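Local structure of Amy13K (Eubacterium rectale DSM 17629, 6B3P) at residues 100-114 / 149-163. The protein probably binds starch through two family 26 carbohydrate-binding modules of a surface-anchored alpha-amylase, each holding a malto-oligosaccharide in the crystal. Numbering follows the deposited sequence.
Sequences KYVTTIHYLASGMGS and GWYDVVYTQDVKQNF. With FMT (formic acid), chain T; EDO (1,2-ethanediol), chain J.
The Tyr101 ring takes Lys160 CB over one face, 3.7 Å from the ring centroid, in a CH-pi contact shifted toward the rim, while the carbonyl O of Asp158 lies in plane at its edge. At the far end of the same antiparallel strand pair, part of one sheet in a starch-binding module of family CBM26, Leu108 CB sits almost squarely above the six-membered ring of Trp150, 3.5 Å from its centroid, and the backbone of His106 and Tyr107 follows the indole's edge. With CG beside the backbone N (chi1 -69°), Trp150 lays its indole back across strand 101-108, the inner of the two; strand 150-157 is outermost within the chain. Hydrogen-bonded pairs alternate with non-hydrogen-bonded ones from Tyr101-Gln157 to Leu108-Trp150. Ile105 and Val153 turn toward strand 163-168, whereas the other face carries the tight methyl contact of Val102 CG1 with Val154 CG1 at 3.5 Å.

On that latter face His106 ND1 gives a short hydrogen bond of 2.5 Å to Asp152 OD1. The oxygen lies near the imidazole plane, but the donor comes from above the carboxylate, the two planes being 79° apart. Glu188 takes His106 NE2 and Asn144 holds Asp152 OD2, which together should fix both groups in rotation and probably favour a protonated, positively charged imidazole.

A serine in place of Tyr101 would probably leave the aliphatic part of Lys160 without its aromatic platform and open a gap beside the inverse gamma turn centred on Lys160. Lys160 NZ reaches on to Glu82 in a salt bridge. Next to Tyr101, a water donates to its carbonyl O at 2.8 Å and accepts from Gln157 NE2. Asp124 N donates to Gln157 OE1, fixing the amide's flip, and NE2 also donates to Gln161 O at 2.9 Å, in plane and on a lone pair.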
loop_
_atom_site.group_PDB
_atom_site.type_symbol
_atom_site.label_atom_id
_atom_site.label_comp_id
_atom_site.label_asym_id
_atom_site.label_seq_id
_atom_site.Cartn_x
_atom_site.Cartn_y
_atom_site.Cartn_z
ATOM N N LYS A 100 8.675 5.726 7.880
ATOM C CA LYS A 100 7.492 6.582 7.848
ATOM C C LYS A 100 6.312 5.831 7.248
ATOM O O LYS A 100 6.476 4.745 6.688
ATOM C CB LYS A 100 7.752 7.850 7.033
ATOM C CG LYS A 100 8.986 8.623 7.431
ATOM C CD LYS A 100 8.763 9.410 8.704
ATOM C CE LYS A 100 9.923 10.358 8.976
ATOM N NZ LYS A 100 10.153 11.310 7.851
ATOM N N TYR A 101 5.127 6.422 7.359
ATOM C CA TYR A 101 3.936 5.888 6.710
ATOM C C TYR A 101 3.701 6.614 5.400
ATOM O O TYR A 101 3.282 7.772 5.383
ATOM C CB TYR A 101 2.724 6.012 7.627
ATOM C CG TYR A 101 2.834 5.112 8.826
ATOM C CD1 TYR A 101 3.436 5.554 9.994
ATOM C CD2 TYR A 101 2.364 3.808 8.781
ATOM C CE1 TYR A 101 3.551 4.730 11.090
ATOM C CE2 TYR A 101 2.477 2.973 9.872
ATOM C CZ TYR A 101 3.074 3.438 11.024
ATOM O OH TYR A 101 3.186 2.614 12.117
ATOM N N VAL A 102 3.974 5.916 4.305
ATOM C CA VAL A 102 3.914 6.497 2.970
ATOM C C VAL A 102 2.700 5.965 2.226
ATOM O O VAL A 102 2.671 4.806 1.808
ATOM C CB VAL A 102 5.188 6.186 2.166
ATOM C CG1 VAL A 102 5.171 6.913 0.827
ATOM C CG2 VAL A 102 6.418 6.571 2.964
ATOM N N THR A 103 1.702 6.828 2.062
ATOM C CA THR A 103 0.452 6.450 1.421
ATOM C C THR A 103 0.405 7.004 0.002
ATOM O O THR A 103 0.458 8.216 -0.208
ATOM C CB THR A 103 -0.761 6.955 2.221
ATOM O OG1 THR A 103 -0.646 6.523 3.584
ATOM C CG2 THR A 103 -2.058 6.416 1.636
ATOM N N THR A 104 0.316 6.096 -0.966
ATOM C CA THR A 104 0.276 6.454 -2.379
ATOM C C THR A 104 -1.129 6.257 -2.928
ATOM O O THR A 104 -1.710 5.184 -2.784
ATOM C CB THR A 104 1.268 5.609 -3.203
ATOM O OG1 THR A 104 2.583 5.741 -2.649
ATOM C CG2 THR A 104 1.282 6.048 -4.668
ATOM N N ILE A 105 -1.672 7.297 -3.555
ATOM C CA ILE A 105 -3.018 7.235 -4.114
ATOM C C ILE A 105 -3.006 7.614 -5.591
ATOM O O ILE A 105 -2.562 8.703 -5.961
ATOM C CB ILE A 105 -3.988 8.160 -3.354
ATOM C CG1 ILE A 105 -3.939 7.867 -1.852
ATOM C CG2 ILE A 105 -5.412 7.976 -3.871
ATOM C CD1 ILE A 105 -4.621 8.913 -0.991
ATOM N N HIS A 106 -3.496 6.700 -6.423
ATOM C CA HIS A 106 -3.574 6.907 -7.863
ATOM C C HIS A 106 -4.990 7.297 -8.268
ATOM O O HIS A 106 -5.954 6.651 -7.857
ATOM C CB HIS A 106 -3.155 5.640 -8.615
ATOM C CG HIS A 106 -1.825 5.096 -8.195
ATOM N ND1 HIS A 106 -0.641 5.762 -8.429
ATOM C CD2 HIS A 106 -1.490 3.946 -7.565
ATOM C CE1 HIS A 106 0.364 5.048 -7.958
ATOM N NE2 HIS A 106 -0.124 3.940 -7.429
ATOM N N TYR A 107 -5.113 8.354 -9.067
ATOM C CA TYR A 107 -6.412 8.771 -9.585
ATOM C C TYR A 107 -6.454 8.751 -11.107
ATOM O O TYR A 107 -5.572 9.293 -11.772
ATOM C CB TYR A 107 -6.774 10.169 -9.094
ATOM C CG TYR A 107 -8.124 10.621 -9.592
ATOM C CD1 TYR A 107 -9.283 9.968 -9.194
ATOM C CD2 TYR A 107 -8.242 11.691 -10.470
ATOM C CE1 TYR A 107 -10.523 10.369 -9.650
ATOM C CE2 TYR A 107 -9.479 12.102 -10.932
ATOM C CZ TYR A 107 -10.615 11.436 -10.519
ATOM O OH TYR A 107 -11.847 11.842 -10.975
ATOM N N LEU A 108 -7.500 8.134 -11.643
ATOM C CA LEU A 108 -7.711 8.064 -13.081
ATOM C C LEU A 108 -8.542 9.245 -13.563
ATOM O O LEU A 108 -9.763 9.257 -13.411
ATOM C CB LEU A 108 -8.407 6.758 -13.453
ATOM C CG LEU A 108 -8.783 6.582 -14.924
ATOM C CD1 LEU A 108 -7.548 6.597 -15.804
ATOM C CD2 LEU A 108 -9.551 5.289 -15.097
ATOM N N ALA A 109 -7.878 10.234 -14.150
ATOM C CA ALA A 109 -8.568 11.402 -14.680
ATOM C C ALA A 109 -9.130 11.112 -16.067
ATOM O O ALA A 109 -8.396 10.718 -16.976
ATOM C CB ALA A 109 -7.633 12.595 -14.729
ATOM N N SER A 110 -10.437 11.308 -16.216
ATOM C CA SER A 110 -11.118 11.104 -17.489
ATOM C C SER A 110 -12.003 12.295 -17.831
ATOM O O SER A 110 -12.988 12.567 -17.143
ATOM C CB SER A 110 -11.965 9.831 -17.456
ATOM O OG SER A 110 -12.906 9.818 -18.517
ATOM N N GLY A 111 -11.647 12.996 -18.901
ATOM C CA GLY A 111 -12.447 14.098 -19.402
ATOM C C GLY A 111 -12.702 15.187 -18.378
ATOM O O GLY A 111 -13.832 15.649 -18.222
ATOM N N MET A 112 -11.646 15.593 -17.680
ATOM C CA MET A 112 -11.715 16.719 -16.755
ATOM C C MET A 112 -10.439 17.552 -16.866
ATOM O O MET A 112 -10.089 18.302 -15.952
ATOM C CB MET A 112 -11.926 16.234 -15.318
ATOM C CG MET A 112 -10.850 15.295 -14.805
ATOM S SD MET A 112 -11.242 14.622 -13.176
ATOM C CE MET A 112 -10.922 16.034 -12.117
ATOM N N GLY A 113 -9.750 17.412 -17.996
ATOM C CA GLY A 113 -8.572 18.210 -18.291
ATOM C C GLY A 113 -7.272 17.533 -17.904
ATOM O O GLY A 113 -7.253 16.340 -17.600
ATOM N N SER A 114 -6.186 18.303 -17.915
ATOM C CA SER A 114 -4.849 17.770 -17.664
ATOM C C SER A 114 -4.214 18.409 -16.429
ATOM O O SER A 114 -3.104 18.045 -16.033
ATOM C CB SER A 114 -3.958 17.984 -18.890
ATOM O OG SER A 114 -3.753 19.365 -19.142
ATOM N N GLY A 149 -3.410 8.376 -18.261
ATOM C CA GLY A 149 -4.637 8.925 -17.709
ATOM C C GLY A 149 -4.655 8.940 -16.194
ATOM O O GLY A 149 -5.558 9.516 -15.590
ATOM N N TRP A 150 -3.656 8.311 -15.580
ATOM C CA TRP A 150 -3.562 8.260 -14.126
ATOM C C TRP A 150 -2.691 9.386 -13.581
ATOM O O TRP A 150 -1.739 9.818 -14.232
ATOM C CB TRP A 150 -3.000 6.914 -13.669
ATOM C CG TRP A 150 -3.927 5.759 -13.887
ATOM C CD1 TRP A 150 -4.007 4.970 -14.997
ATOM C CD2 TRP A 150 -4.904 5.256 -12.967
ATOM N NE1 TRP A 150 -4.973 4.007 -14.826
ATOM C CE2 TRP A 150 -5.538 4.162 -13.587
ATOM C CE3 TRP A 150 -5.304 5.624 -11.678
ATOM C CZ2 TRP A 150 -6.549 3.434 -12.966
ATOM C CZ3 TRP A 150 -6.309 4.901 -11.063
ATOM C CH2 TRP A 150 -6.919 3.818 -11.707
ATOM N N TYR A 151 -3.031 9.855 -12.383
ATOM C CA TYR A 151 -2.220 10.832 -11.666
ATOM C C TYR A 151 -1.934 10.305 -10.267
ATOM O O TYR A 151 -2.720 9.532 -9.718
ATOM C CB TYR A 151 -2.923 12.187 -11.597
ATOM C CG TYR A 151 -3.053 12.874 -12.937
ATOM C CD1 TYR A 151 -3.974 12.432 -13.879
ATOM C CD2 TYR A 151 -2.262 13.969 -13.259
ATOM C CE1 TYR A 151 -4.098 13.054 -15.105
ATOM C CE2 TYR A 151 -2.379 14.600 -14.484
ATOM C CZ TYR A 151 -3.299 14.138 -15.402
ATOM O OH TYR A 151 -3.418 14.764 -16.620
ATOM N N ASP A 152 -0.812 10.729 -9.696
ATOM C CA ASP A 152 -0.361 10.209 -8.411
ATOM C C ASP A 152 -0.228 11.300 -7.357
ATOM O O ASP A 152 0.133 12.435 -7.664
ATOM C CB ASP A 152 0.987 9.501 -8.569
ATOM C CG ASP A 152 0.989 8.491 -9.696
ATOM O OD1 ASP A 152 -0.019 7.772 -9.858
ATOM O OD2 ASP A 152 2.001 8.421 -10.425
ATOM N N VAL A 153 -0.532 10.937 -6.116
ATOM C CA VAL A 153 -0.219 11.775 -4.968
ATOM C C VAL A 153 0.304 10.875 -3.853
ATOM O O VAL A 153 -0.169 9.751 -3.674
ATOM C CB VAL A 153 -1.443 12.585 -4.480
ATOM C CG1 VAL A 153 -2.528 11.664 -3.942
ATOM C CG2 VAL A 153 -1.023 13.606 -3.427
ATOM N N VAL A 154 1.290 11.377 -3.118
ATOM C CA VAL A 154 1.909 10.631 -2.031
ATOM C C VAL A 154 1.905 11.466 -0.760
ATOM O O VAL A 154 2.445 12.574 -0.737
ATOM C CB VAL A 154 3.363 10.229 -2.368
ATOM C CG1 VAL A 154 3.987 9.434 -1.219
ATOM C CG2 VAL A 154 3.412 9.429 -3.663
ATOM N N TYR A 155 1.289 10.928 0.288
ATOM C CA TYR A 155 1.287 11.571 1.596
ATOM C C TYR A 155 2.091 10.756 2.602
ATOM O O TYR A 155 1.828 9.573 2.815
ATOM C CB TYR A 155 -0.145 11.777 2.088
ATOM C CG TYR A 155 -0.872 12.832 1.295
ATOM C CD1 TYR A 155 -0.526 14.170 1.414
ATOM C CD2 TYR A 155 -1.892 12.494 0.417
ATOM C CE1 TYR A 155 -1.176 15.142 0.686
ATOM C CE2 TYR A 155 -2.550 13.458 -0.315
ATOM C CZ TYR A 155 -2.189 14.781 -0.179
ATOM O OH TYR A 155 -2.846 15.742 -0.910
ATOM N N THR A 156 3.077 11.411 3.208
ATOM C CA THR A 156 3.976 10.781 4.165
ATOM C C THR A 156 3.732 11.324 5.562
ATOM O O THR A 156 3.693 12.537 5.748
ATOM C CB THR A 156 5.448 11.021 3.786
ATOM O OG1 THR A 156 5.686 10.550 2.454
ATOM C CG2 THR A 156 6.384 10.308 4.753
ATOM N N GLN A 157 3.589 10.430 6.539
ATOM C CA GLN A 157 3.399 10.826 7.934
ATOM C C GLN A 157 4.357 10.087 8.857
ATOM O O GLN A 157 4.840 9.005 8.523
ATOM C CB GLN A 157 1.963 10.556 8.385
ATOM C CG GLN A 157 0.892 11.141 7.485
ATOM C CD GLN A 157 -0.504 10.809 7.967
ATOM O OE1 GLN A 157 -1.025 11.447 8.880
ATOM N NE2 GLN A 157 -1.116 9.797 7.359
ATOM N N ASP A 158 4.622 10.673 10.021
ATOM C CA ASP A 158 5.447 10.028 11.035
ATOM C C ASP A 158 4.644 9.009 11.838
ATOM O O ASP A 158 5.217 8.115 12.465
ATOM C CB ASP A 158 6.052 11.066 11.981
ATOM C CG ASP A 158 7.041 11.984 11.284
ATOM O OD1 ASP A 158 7.327 11.758 10.091
ATOM O OD2 ASP A 158 7.539 12.929 11.930
ATOM N N VAL A 159 3.321 9.152 11.813
ATOM C CA VAL A 159 2.434 8.265 12.555
ATOM C C VAL A 159 1.359 7.683 11.645
ATOM O O VAL A 159 1.098 8.197 10.556
ATOM C CB VAL A 159 1.763 8.994 13.740
ATOM C CG1 VAL A 159 2.821 9.524 14.705
ATOM C CG2 VAL A 159 0.858 10.128 13.248
ATOM N N LYS A 160 0.738 6.608 12.112
ATOM C CA LYS A 160 -0.244 5.868 11.336
ATOM C C LYS A 160 -1.634 6.474 11.494
ATOM O O LYS A 160 -2.459 5.965 12.255
ATOM C CB LYS A 160 -0.244 4.408 11.778
ATOM C CG LYS A 160 -1.069 3.476 10.929
ATOM C CD LYS A 160 -0.901 2.063 11.444
ATOM C CE LYS A 160 -1.903 1.115 10.835
ATOM N NZ LYS A 160 -3.298 1.418 11.266
ATOM N N GLN A 161 -1.888 7.560 10.769
ATOM C CA GLN A 161 -3.138 8.296 10.910
ATOM C C GLN A 161 -3.960 8.277 9.630
ATOM O O GLN A 161 -3.468 8.626 8.557
ATOM C CB GLN A 161 -2.856 9.742 11.317
ATOM C CG GLN A 161 -4.103 10.512 11.734
ATOM C CD GLN A 161 -3.792 11.713 12.604
ATOM O OE1 GLN A 161 -3.036 11.616 13.570
ATOM N NE2 GLN A 161 -4.381 12.856 12.266
ATOM N N ASN A 162 -5.218 7.864 9.756
ATOM C CA ASN A 162 -6.152 7.929 8.643
ATOM C C ASN A 162 -6.411 9.381 8.272
ATOM O O ASN A 162 -6.262 10.282 9.098
ATOM C CB ASN A 162 -7.469 7.230 8.993
ATOM C CG ASN A 162 -7.292 5.747 9.267
ATOM O OD1 ASN A 162 -6.286 5.147 8.886
ATOM N ND2 ASN A 162 -8.276 5.145 9.926
ATOM N N PHE A 163 -6.792 9.605 7.022
ATOM C CA PHE A 163 -7.120 10.942 6.556
ATOM C C PHE A 163 -8.078 10.847 5.379
ATOM O O PHE A 163 -8.480 9.752 4.985
ATOM C CB PHE A 163 -5.853 11.707 6.162
ATOM C CG PHE A 163 -5.048 11.041 5.087
ATOM C CD1 PHE A 163 -4.147 10.038 5.400
ATOM C CD2 PHE A 163 -5.180 11.428 3.762
ATOM C CE1 PHE A 163 -3.399 9.427 4.413
ATOM C CE2 PHE A 163 -4.435 10.819 2.771
ATOM C CZ PHE A 163 -3.543 9.817 3.096
HETATM C C FMT T . 3.294 14.339 -3.881
HETATM O O1 FMT T . 3.180 13.360 -4.617
HETATM O O2 FMT T . 2.460 14.599 -3.017
HETATM C C1 EDO J . 10.787 6.390 3.824
HETATM O O1 EDO J . 10.469 6.302 5.219
HETATM C C2 EDO J . 9.958 7.498 3.183
HETATM O O2 EDO J . 10.270 8.767 3.770
HETATM O O HOH W 1 0.576 8.286 5.278
#